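Long-range contacts in putative phosphatase (Bacteroides thetaiotaomicron, PDB 3KYA), which is a putative phosphatase of unconfirmed activity that binds zinc ions: residues Tyr246-Gly251 and Ser265-Gln270; Ser310-Ile315 and Gly327-His332; Asn331-Arg336 and Pro349-Gly354. All coordinates share one frame; numbering follows the deposited sequence. Where two conformers were deposited one is given.

Overall arrangement
The three contacts step through one side of what the ring of six antiparallel sheets of four or five strands makes plain is a six-bladed beta-propeller. Contact 1 is partly buried and joins two loops, one linking successive blades and one a turn in the second of them; charged and polar side chains do most of its work. Contact 2, buried, ties the two innermost strands of the following blade, with strand pairing, asparagine bonds and indole packing. Contact 3, partly buried, holds that blade's two outer strands and reaches the second subunit. Contacts 2 and 3 share Asn331 and His332; contacts 1 and 2 meet directly, whereas the centres of contacts 1 and 3 lie about 17 Å apart.

Contact 1: Tyr246-Gly251 and Ser265-Gln270; sequences YKQCNG and SYEKGQ. With EDO (1,2-ethanediol), chain B.
Glu267 reaches across to Tyr246 and Lys247 together, and its carboxylate is the polar centre of the contact. The phenol of Tyr246 donates a short bond, OH to Glu267 OE1 2.5 Å, arriving on the syn side and a little out of the carboxylate plane. With its CG anti to the backbone N (chi1 -178°), the tyrosine swings its ring toward the turn, so that Glu267 OE1 and Ser265 OG both sit at the ring edge. OE1 takes a second donor from its own segment: Gln270, bent at chi2, brings NE2 to Glu267 OE1 at 3.0 Å, with OE1 lying almost in the plane of the Gln270 amide. Together they pin OE1, while Lys247 holds the other oxygen. The lysine chain, extended beyond CG, carries NZ to 3.0 Å from Glu267 OE2; the ammonium stands well above the carboxylate plane, a salt bridge that would probably favour the charged form of Glu267.

These loops meet where one blade of a six-bladed beta-propeller passes to the next: residues 246-251 form the crossing from one blade to the innermost strand of the next, and 265-270 the turn between that blade's second and third strands.

The backbone of the crossing is held as well. Ser265 OG donates to Lys247 O at 2.8 Å from above the carbonyl plane and also accepts, over 3.3 Å, from Glu267 N, an ST turn. Gln248 O receives Tyr266 N at 2.9 Å in a nearly straight bond. The extended side chain of Gln248 passes obliquely by Tyr266, NE2 close to CD1, with amide and ring planes 74° apart. Ethanediol packs over one face of that ring and takes a bond from Asn250 ND2 to its O2 at 3.2 Å.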
loop_
_atom_site.group_PDB
_atom_site.type_symbol
_atom_site.label_atom_id
_atom_site.label_comp_id
_atom_site.label_asym_id
_atom_site.label_seq_id
_atom_site.Cartn_x
_atom_site.Cartn_y
_atom_site.Cartn_z
ATOM N N TYR A 246 -31.310 -30.418 2.782
ATOM C CA TYR A 246 -32.074 -29.497 3.630
ATOM C C TYR A 246 -32.882 -28.621 2.666
ATOM O O TYR A 246 -34.059 -28.903 2.422
ATOM C CB TYR A 246 -31.201 -28.698 4.604
ATOM C CG TYR A 246 -32.049 -27.810 5.490
ATOM C CD1 TYR A 246 -32.867 -28.368 6.473
ATOM C CD2 TYR A 246 -32.073 -26.436 5.322
ATOM C CE1 TYR A 246 -33.673 -27.578 7.280
ATOM C CE2 TYR A 246 -32.880 -25.626 6.135
ATOM C CZ TYR A 246 -33.680 -26.211 7.105
ATOM O OH TYR A 246 -34.483 -25.435 7.913
ATOM N N LYS A 247 -32.244 -27.590 2.115
ATOM C CA LYS A 247 -32.811 -26.726 1.079
ATOM C C LYS A 247 -31.947 -25.492 0.883
ATOM O O LYS A 247 -31.196 -25.104 1.779
ATOM C CB LYS A 247 -34.242 -26.254 1.385
ATOM C CG LYS A 247 -34.390 -25.402 2.634
ATOM C CD LYS A 247 -35.837 -24.929 2.811
ATOM C CE LYS A 247 -36.007 -24.203 4.109
ATOM N NZ LYS A 247 -37.401 -23.704 4.319
ATOM N N GLN A 248 -32.071 -24.884 -0.287
ATOM C CA GLN A 248 -31.434 -23.599 -0.579
ATOM C C GLN A 248 -29.941 -23.509 -0.257
ATOM O O GLN A 248 -29.465 -22.516 0.317
ATOM C CB GLN A 248 -32.203 -22.506 0.179
ATOM C CG GLN A 248 -33.667 -22.446 -0.202
ATOM C CD GLN A 248 -34.420 -21.393 0.570
ATOM O OE1 GLN A 248 -34.443 -21.405 1.796
ATOM N NE2 GLN A 248 -35.038 -20.479 -0.144
ATOM N N CYS A 249 -29.198 -24.546 -0.623
ATOM C CA CYS A 249 -27.750 -24.545 -0.417
ATOM C C CYS A 249 -27.084 -23.659 -1.477
ATOM O O CYS A 249 -27.489 -23.670 -2.642
ATOM C CB CYS A 249 -27.213 -25.965 -0.488
ATOM S SG CYS A 249 -25.475 -26.115 -0.097
ATOM N N ASN A 250 -26.071 -22.889 -1.079
ATOM C CA ASN A 250 -25.352 -22.008 -2.004
ATOM C C ASN A 250 -23.894 -22.454 -2.207
ATOM O O ASN A 250 -23.161 -21.824 -2.961
ATOM C CB ASN A 250 -25.354 -20.557 -1.509
ATOM C CG ASN A 250 -26.738 -20.076 -1.061
ATOM O OD1 ASN A 250 -26.868 -19.512 0.028
ATOM N ND2 ASN A 250 -27.771 -20.332 -1.874
ATOM N N GLY A 251 -23.464 -23.500 -1.511
ATOM C CA GLY A 251 -22.094 -23.987 -1.644
ATOM C C GLY A 251 -21.691 -24.958 -0.553
ATOM O O GLY A 251 -22.305 -24.986 0.525
ATOM N N SER A 265 -27.330 -23.087 4.232
ATOM C CA SER A 265 -28.653 -22.877 3.689
ATOM C C SER A 265 -28.917 -21.373 3.765
ATOM O O SER A 265 -28.647 -20.724 4.788
ATOM C CB SER A 265 -29.751 -23.635 4.430
ATOM O OG SER A 265 -31.026 -23.273 3.910
ATOM N N TYR A 266 -29.426 -20.832 2.671
ATOM C CA TYR A 266 -29.855 -19.442 2.593
ATOM C C TYR A 266 -31.032 -19.123 3.534
ATOM O O TYR A 266 -31.177 -17.982 4.003
ATOM C CB TYR A 266 -30.222 -19.176 1.138
ATOM C CG TYR A 266 -31.110 -18.003 0.777
ATOM C CD1 TYR A 266 -32.495 -18.106 0.851
ATOM C CD2 TYR A 266 -30.572 -16.846 0.230
ATOM C CE1 TYR A 266 -33.310 -17.070 0.462
ATOM C CE2 TYR A 266 -31.377 -15.806 -0.175
ATOM C CZ TYR A 266 -32.740 -15.925 -0.059
ATOM O OH TYR A 266 -33.532 -14.898 -0.451
ATOM N N GLU A 267 -31.867 -20.121 3.804
ATOM C CA GLU A 267 -33.065 -19.921 4.649
ATOM C C GLU A 267 -32.802 -19.005 5.857
ATOM O O GLU A 267 -33.378 -17.905 5.956
ATOM C CB GLU A 267 -33.615 -21.258 5.130
ATOM C CG GLU A 267 -34.937 -21.094 5.905
ATOM C CD GLU A 267 -35.302 -22.296 6.743
ATOM O OE1 GLU A 267 -34.390 -22.972 7.268
ATOM O OE2 GLU A 267 -36.517 -22.546 6.897
ATOM N N LYS A 268 -31.945 -19.461 6.768
ATOM C CA LYS A 268 -31.554 -18.680 7.955
ATOM C C LYS A 268 -30.047 -18.403 7.994
ATOM O O LYS A 268 -29.522 -17.896 8.982
ATOM C CB LYS A 268 -31.958 -19.419 9.225
ATOM C CG LYS A 268 -33.453 -19.607 9.388
ATOM C CD LYS A 268 -33.737 -20.480 10.597
ATOM C CE LYS A 268 -35.223 -20.581 10.870
ATOM N NZ LYS A 268 -35.517 -21.552 11.956
ATOM N N GLY A 269 -29.349 -18.744 6.915
ATOM C CA GLY A 269 -27.894 -18.593 6.864
ATOM C C GLY A 269 -27.180 -19.606 7.749
ATOM O O GLY A 269 -26.131 -19.311 8.321
ATOM N N GLN A 270 -27.764 -20.794 7.879
ATOM C CA GLN A 270 -27.166 -21.876 8.659
ATOM C C GLN A 270 -25.845 -22.358 8.061
ATOM O O GLN A 270 -25.679 -22.339 6.849
ATOM C CB GLN A 270 -28.066 -23.120 8.693
ATOM C CG GLN A 270 -29.457 -23.021 9.315
ATOM C CD GLN A 270 -30.578 -22.637 8.360
ATOM O OE1 GLN A 270 -30.396 -21.868 7.428
ATOM N NE2 GLN A 270 -31.776 -23.134 8.646
HETATM C C1 EDO B . -30.824 -18.213 -3.243
HETATM O O1 EDO B . -30.231 -18.753 -4.437
HETATM C C2 EDO B . -31.712 -19.258 -2.576
HETATM O O2 EDO B . -30.925 -20.229 -1.879
#

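Contact 2: Ser310-Ile315 and Gly327-His332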
loop_
_atom_site.group_PDB
_atom_site.type_symbol
_atom_site.label_atom_id
_atom_site.label_comp_id
_atom_site.label_asym_id
_atom_site.label_seq_id
_atom_site.Cartn_x
_atom_site.Cartn_y
_atom_site.Cartn_z
ATOM N N SER A 310 -32.344 -15.356 4.773
ATOM C CA SER A 310 -32.175 -15.085 3.353
ATOM C C SER A 310 -30.771 -14.536 3.076
ATOM O O SER A 310 -30.616 -13.477 2.474
ATOM C CB SER A 310 -33.270 -14.138 2.856
ATOM O OG SER A 310 -34.555 -14.729 3.057
ATOM N N TRP A 311 -29.767 -15.287 3.531
ATOM C CA TRP A 311 -28.372 -14.889 3.434
ATOM C C TRP A 311 -27.674 -15.854 2.475
ATOM O O TRP A 311 -27.524 -17.040 2.782
ATOM C CB TRP A 311 -27.734 -14.937 4.827
ATOM C CG TRP A 311 -27.066 -13.629 5.222
ATOM C CD1 TRP A 311 -25.733 -13.402 5.465
ATOM C CD2 TRP A 311 -27.722 -12.364 5.397
ATOM N NE1 TRP A 311 -25.536 -12.078 5.798
ATOM C CE2 TRP A 311 -26.735 -11.421 5.743
ATOM C CE3 TRP A 311 -29.054 -11.938 5.277
ATOM C CZ2 TRP A 311 -27.039 -10.078 5.990
ATOM C CZ3 TRP A 311 -29.357 -10.601 5.523
ATOM C CH2 TRP A 311 -28.356 -9.692 5.878
ATOM N N GLU A 312 -27.296 -15.352 1.305
ATOM C CA GLU A 312 -26.659 -16.170 0.270
ATOM C C GLU A 312 -25.151 -16.072 0.390
ATOM O O GLU A 312 -24.592 -14.988 0.190
ATOM C CB GLU A 312 -27.095 -15.686 -1.107
ATOM C CG GLU A 312 -26.633 -16.594 -2.242
ATOM C CD GLU A 312 -26.937 -16.043 -3.614
ATOM O OE1 GLU A 312 -27.479 -14.926 -3.733
ATOM O OE2 GLU A 312 -26.632 -16.744 -4.595
ATOM N N PHE A 313 -24.474 -17.187 0.669
ATOM C CA PHE A 313 -23.016 -17.117 0.857
ATOM C C PHE A 313 -22.253 -18.403 0.623
ATOM O O PHE A 313 -22.811 -19.496 0.692
ATOM C CB PHE A 313 -22.678 -16.607 2.280
ATOM C CG PHE A 313 -23.050 -17.557 3.396
ATOM C CD1 PHE A 313 -24.326 -17.534 3.961
ATOM C CD2 PHE A 313 -22.119 -18.451 3.910
ATOM C CE1 PHE A 313 -24.666 -18.400 5.000
ATOM C CE2 PHE A 313 -22.455 -19.325 4.954
ATOM C CZ PHE A 313 -23.734 -19.300 5.490
ATOM N N GLN A 314 -20.954 -18.232 0.366
ATOM C CA GLN A 314 -20.019 -19.333 0.214
ATOM C C GLN A 314 -18.885 -19.203 1.233
ATOM O O GLN A 314 -18.655 -18.124 1.802
ATOM C CB GLN A 314 -19.480 -19.422 -1.220
ATOM C CG GLN A 314 -20.577 -19.746 -2.196
ATOM C CD GLN A 314 -20.072 -20.105 -3.568
ATOM O OE1 GLN A 314 -19.100 -19.527 -4.072
ATOM N NE2 GLN A 314 -20.736 -21.076 -4.189
ATOM N N ILE A 315 -18.207 -20.328 1.468
ATOM C CA ILE A 315 -17.161 -20.450 2.475
ATOM C C ILE A 315 -15.811 -20.685 1.804
ATOM O O ILE A 315 -15.653 -21.644 1.021
ATOM C CB ILE A 315 -17.476 -21.625 3.426
ATOM C CG1 ILE A 315 -18.877 -21.463 4.041
ATOM C CG2 ILE A 315 -16.422 -21.758 4.519
ATOM C CD1 ILE A 315 -19.353 -22.704 4.813
ATOM N N GLY A 327 -18.281 -15.245 2.123
ATOM C CA GLY A 327 -18.649 -14.214 1.157
ATOM C C GLY A 327 -20.154 -14.140 0.988
ATOM O O GLY A 327 -20.754 -15.050 0.402
ATOM N N VAL A 328 -20.757 -13.063 1.495
ATOM C CA VAL A 328 -22.213 -12.865 1.439
ATOM C C VAL A 328 -22.539 -12.190 0.107
ATOM O O VAL A 328 -22.503 -10.975 -0.035
ATOM C CB VAL A 328 -22.738 -12.081 2.667
ATOM C CG1 VAL A 328 -24.257 -12.085 2.692
ATOM C CG2 VAL A 328 -22.216 -12.698 3.958
ATOM N N ILE A 329 -22.801 -13.039 -0.887
ATOM C CA ILE A 329 -23.071 -12.645 -2.265
ATOM C C ILE A 329 -24.180 -11.607 -2.418
ATOM O O ILE A 329 -24.005 -10.599 -3.111
ATOM C CB ILE A 329 -23.471 -13.909 -3.094
ATOM C CG1 ILE A 329 -22.329 -14.928 -3.127
ATOM C CG2 ILE A 329 -23.897 -13.531 -4.517
ATOM C CD1 ILE A 329 -22.801 -16.341 -3.585
ATOM N N ASN A 330 -25.305 -11.836 -1.747
ATOM C CA ASN A 330 -26.460 -10.954 -1.901
ATOM C C ASN A 330 -26.497 -9.725 -0.983
ATOM O O ASN A 330 -27.360 -8.871 -1.156
ATOM C CB ASN A 330 -27.780 -11.751 -1.774
ATOM C CG ASN A 330 -28.040 -12.299 -0.368
ATOM O OD1 ASN A 330 -27.132 -12.501 0.428
ATOM N ND2 ASN A 330 -29.306 -12.592 -0.087
ATOM N N ASN A 331 -25.564 -9.617 -0.037
ATOM C CA ASN A 331 -25.551 -8.473 0.882
ATOM C C ASN A 331 -24.238 -7.677 0.953
ATOM O O ASN A 331 -24.070 -6.796 1.796
ATOM C CB ASN A 331 -26.091 -8.911 2.248
ATOM C CG ASN A 331 -27.608 -9.086 2.226
ATOM O OD1 ASN A 331 -28.348 -8.129 1.954
ATOM N ND2 ASN A 331 -28.077 -10.289 2.532
ATOM N N HIS A 332 -23.322 -8.007 0.044
ATOM C CA HIS A 332 -22.135 -7.207 -0.263
ATOM C C HIS A 332 -21.040 -7.046 0.795
ATOM O O HIS A 332 -20.442 -5.983 0.918
ATOM C CB HIS A 332 -22.633 -5.835 -0.776
ATOM C CG HIS A 332 -23.850 -5.946 -1.642
ATOM N ND1 HIS A 332 -23.832 -6.583 -2.868
ATOM C CD2 HIS A 332 -25.132 -5.560 -1.436
ATOM C CE1 HIS A 332 -25.053 -6.578 -3.380
ATOM N NE2 HIS A 332 -25.859 -5.959 -2.532
HETATM O O HOH W 1 -31.145 -10.727 2.240
#
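Strand pairing joins Gln314 to Gly327 and Phe313 to Val328. The first is an antiparallel hydrogen-bonded pair, with Gln314 N to Gly327 O at 3.2 Å and Gly327 N to Gln314 O at 2.9 Å; the second is a non-hydrogen-bonded pair. One residue further on the ladder fades, since Ile329 N gives Glu312 O a weak, bent bond.

Side-chain bonding then takes over. With CG between its backbone N and carbonyl carbon (chi1 68°), Asn330 turns its amide back to grip the opposite chain twice: ND2 donates to Ser310 O at 3.0 Å, with the acceptor nearly in the plane of the Asn330 amide, while OD1 accepts from Glu312 N at 3.0 Å, the donor coming from well above the carbonyl plane. A water bridges Ser310 O to Asn331 ND2. The side chain of Glu312 crosses Ile329 at a slant, and its OE2 finds its salt-bridge partner in Arg189.

Packing centres on the indole of Trp311. Val328 CG1 lies over the CD1-NE1 rim of the indole, 3.4 Å from CD1, and on the same face the Asn331 amide lies over the six-membered ring, ND2 3.3 Å from CZ3 and the two planes 28° apart. The indole NE1 is bonded to the hydroxyl of Tyr333.

The whole is a beta hairpin, here formed by the two innermost strands of a four-stranded blade of a beta-propeller.

Contact 3: Asn331-Arg336 and Pro349-Gly354; sequences NHYFMR and PYNFVG. With EDO (1,2-ethanediol), chain I.
Tyr333 lays its CB against Val353 O, 3.3 Å away, where the two outer strands of a propeller blade, an antiparallel hairpin, run into a classic beta bulge. The bulge is set at Phe334. Its N donates to Val353 O at 2.9 Å in an almost straight bond, while its O takes two donors, Phe352 N at 2.9 Å and Val353 N at 3.2 Å, so two residues of one strand face a single residue of the other. Its CB also touches Val353 CG2, and its ring stands edge-to-face with Phe393 and Phe395 of the next blade.

Selenomethionine Met335 bends at chi3 (74°), curling its methyl CE back to 3.9 Å from Pro349 CG. Regular pairing has returned at Arg336, whose N bonds to Tyr350 O and whose O accepts from Tyr350 N.

The Arg336 chain, extended from CG to NE, runs alongside Tyr350 in the same direction, guanidinium and ring 26° apart; NH1 has its salt bridge with Asp338. Tyr350 OH donates to ethanediol O2 at 2.7 Å, and its ring meets Tyr68 of the second subunit edge-to-face. With a serine in place of Tyr350, Arg336 CD would probably lose the phenol packed beside it, and Tyr68 of the second subunit its edge-to-face partner. Arg336 CD also passes over one face of the Phe352 ring, with Val353 CG1 on the opposite face.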
loop_
_atom_site.group_PDB
_atom_site.type_symbol
_atom_site.label_atom_id
_atom_site.label_comp_id
_atom_site.label_asym_id
_atom_site.label_seq_id
_atom_site.Cartn_x
_atom_site.Cartn_y
_atom_site.Cartn_z
ATOM N N ASN A 331 -25.564 -9.617 -0.037
ATOM C CA ASN A 331 -25.551 -8.473 0.882
ATOM C C ASN A 331 -24.238 -7.677 0.953
ATOM O O ASN A 331 -24.070 -6.796 1.796
ATOM C CB ASN A 331 -26.091 -8.911 2.248
ATOM C CG ASN A 331 -27.608 -9.086 2.226
ATOM O OD1 ASN A 331 -28.348 -8.129 1.954
ATOM N ND2 ASN A 331 -28.077 -10.289 2.532
ATOM N N HIS A 332 -23.322 -8.007 0.044
ATOM C CA HIS A 332 -22.135 -7.207 -0.263
ATOM C C HIS A 332 -21.040 -7.046 0.795
ATOM O O HIS A 332 -20.442 -5.983 0.918
ATOM C CB HIS A 332 -22.633 -5.835 -0.776
ATOM C CG HIS A 332 -23.850 -5.946 -1.642
ATOM N ND1 HIS A 332 -23.832 -6.583 -2.868
ATOM C CD2 HIS A 332 -25.132 -5.560 -1.436
ATOM C CE1 HIS A 332 -25.053 -6.578 -3.380
ATOM N NE2 HIS A 332 -25.859 -5.959 -2.532
ATOM N N TYR A 333 -20.734 -8.128 1.506
ATOM C CA TYR A 333 -19.629 -8.132 2.468
ATOM C C TYR A 333 -19.101 -9.547 2.748
ATOM O O TYR A 333 -19.720 -10.539 2.358
ATOM C CB TYR A 333 -20.028 -7.426 3.790
ATOM C CG TYR A 333 -21.039 -8.168 4.665
ATOM C CD1 TYR A 333 -22.355 -8.339 4.257
ATOM C CD2 TYR A 333 -20.685 -8.655 5.919
ATOM C CE1 TYR A 333 -23.285 -9.010 5.065
ATOM C CE2 TYR A 333 -21.603 -9.326 6.727
ATOM C CZ TYR A 333 -22.902 -9.492 6.297
ATOM O OH TYR A 333 -23.814 -10.153 7.096
ATOM N N PHE A 334 -17.935 -9.607 3.392
ATOM C CA PHE A 334 -17.327 -10.837 3.880
ATOM C C PHE A 334 -17.248 -10.816 5.409
ATOM O O PHE A 334 -16.955 -9.762 6.024
ATOM C CB PHE A 334 -15.869 -11.049 3.370
ATOM C CG PHE A 334 -15.750 -11.479 1.939
ATOM C CD1 PHE A 334 -15.692 -10.543 0.923
ATOM C CD2 PHE A 334 -15.610 -12.831 1.611
ATOM C CE1 PHE A 334 -15.584 -10.949 -0.412
ATOM C CE2 PHE A 334 -15.508 -13.231 0.291
ATOM C CZ PHE A 334 -15.481 -12.283 -0.714
HETATM N N MSE A 335 -17.509 -11.976 6.003
HETATM C CA MSE A 335 -17.324 -12.207 7.419
HETATM C C MSE A 335 -16.100 -13.123 7.567
HETATM O O MSE A 335 -15.695 -13.794 6.606
HETATM C CB MSE A 335 -18.562 -12.852 8.046
HETATM C CG MSE A 335 -19.850 -12.049 7.878
HETATM SE SE MSE A 335 -21.353 -12.835 8.822
HETATM C CE MSE A 335 -20.832 -12.336 10.621
ATOM N N ARG A 336 -15.504 -13.122 8.754
ATOM C CA ARG A 336 -14.360 -13.956 9.062
ATOM C C ARG A 336 -14.704 -14.850 10.236
ATOM O O ARG A 336 -15.325 -14.407 11.203
ATOM C CB ARG A 336 -13.139 -13.116 9.392
ATOM C CG ARG A 336 -11.834 -13.892 9.624
ATOM C CD ARG A 336 -10.710 -12.893 9.931
ATOM N NE ARG A 336 -9.367 -13.472 10.065
ATOM C CZ ARG A 336 -8.959 -14.192 11.103
ATOM N NH1 ARG A 336 -9.796 -14.478 12.085
ATOM N NH2 ARG A 336 -7.722 -14.656 11.156
ATOM N N PRO A 349 -18.848 -16.286 13.268
ATOM C CA PRO A 349 -18.093 -15.288 12.508
ATOM C C PRO A 349 -18.431 -13.842 12.861
ATOM O O PRO A 349 -19.406 -13.569 13.566
ATOM C CB PRO A 349 -18.506 -15.577 11.054
ATOM C CG PRO A 349 -19.917 -16.046 11.183
ATOM C CD PRO A 349 -19.907 -16.907 12.444
ATOM N N TYR A 350 -17.609 -12.928 12.359
ATOM C CA TYR A 350 -17.802 -11.501 12.567
ATOM C C TYR A 350 -17.555 -10.740 11.261
ATOM O O TYR A 350 -16.846 -11.220 10.373
ATOM C CB TYR A 350 -16.900 -10.986 13.703
ATOM C CG TYR A 350 -15.392 -11.189 13.518
ATOM C CD1 TYR A 350 -14.635 -10.297 12.764
ATOM C CD2 TYR A 350 -14.723 -12.252 14.131
ATOM C CE1 TYR A 350 -13.263 -10.460 12.612
ATOM C CE2 TYR A 350 -13.343 -12.419 13.989
ATOM C CZ TYR A 350 -12.626 -11.523 13.224
ATOM O OH TYR A 350 -11.263 -11.669 13.077
ATOM N N ASN A 351 -18.148 -9.552 11.159
ATOM C CA ASN A 351 -17.997 -8.729 9.963
ATOM C C ASN A 351 -16.524 -8.366 9.762
ATOM O O ASN A 351 -15.848 -7.942 10.685
ATOM C CB ASN A 351 -18.895 -7.490 10.023
ATOM C CG ASN A 351 -20.374 -7.846 10.067
ATOM O OD1 ASN A 351 -20.739 -9.004 10.253
ATOM N ND2 ASN A 351 -21.234 -6.838 9.922
ATOM N N PHE A 352 -16.025 -8.580 8.546
ATOM C CA PHE A 352 -14.606 -8.360 8.221
ATOM C C PHE A 352 -14.365 -7.223 7.219
ATOM O O PHE A 352 -13.742 -6.217 7.572
ATOM C CB PHE A 352 -13.988 -9.700 7.748
ATOM C CG PHE A 352 -12.517 -9.607 7.386
ATOM C CD1 PHE A 352 -11.590 -9.096 8.288
ATOM C CD2 PHE A 352 -12.062 -10.062 6.155
ATOM C CE1 PHE A 352 -10.238 -9.008 7.946
ATOM C CE2 PHE A 352 -10.716 -9.963 5.808
ATOM C CZ PHE A 352 -9.809 -9.453 6.704
ATOM N N VAL A 353 -14.832 -7.368 5.978
ATOM C CA VAL A 353 -14.670 -6.311 4.968
ATOM C C VAL A 353 -15.962 -6.106 4.188
ATOM O O VAL A 353 -16.711 -7.051 3.962
ATOM C CB VAL A 353 -13.522 -6.592 3.973
ATOM C CG1 VAL A 353 -12.155 -6.528 4.674
ATOM C CG2 VAL A 353 -13.735 -7.942 3.273
ATOM N N GLY A 354 -16.211 -4.863 3.780
ATOM C CA GLY A 354 -17.423 -4.520 3.054
ATOM C C GLY A 354 -18.499 -4.002 3.997
ATOM O O GLY A 354 -18.408 -4.183 5.220
HETATM C C1 EDO I . -7.703 -12.916 15.777
HETATM O O1 EDO I . -7.616 -14.339 15.860
HETATM C C2 EDO I . -8.682 -12.531 14.685
HETATM O O2 EDO I . -9.935 -13.194 14.862
HETATM O O HOH W 2 -23.327 -9.650 9.743
#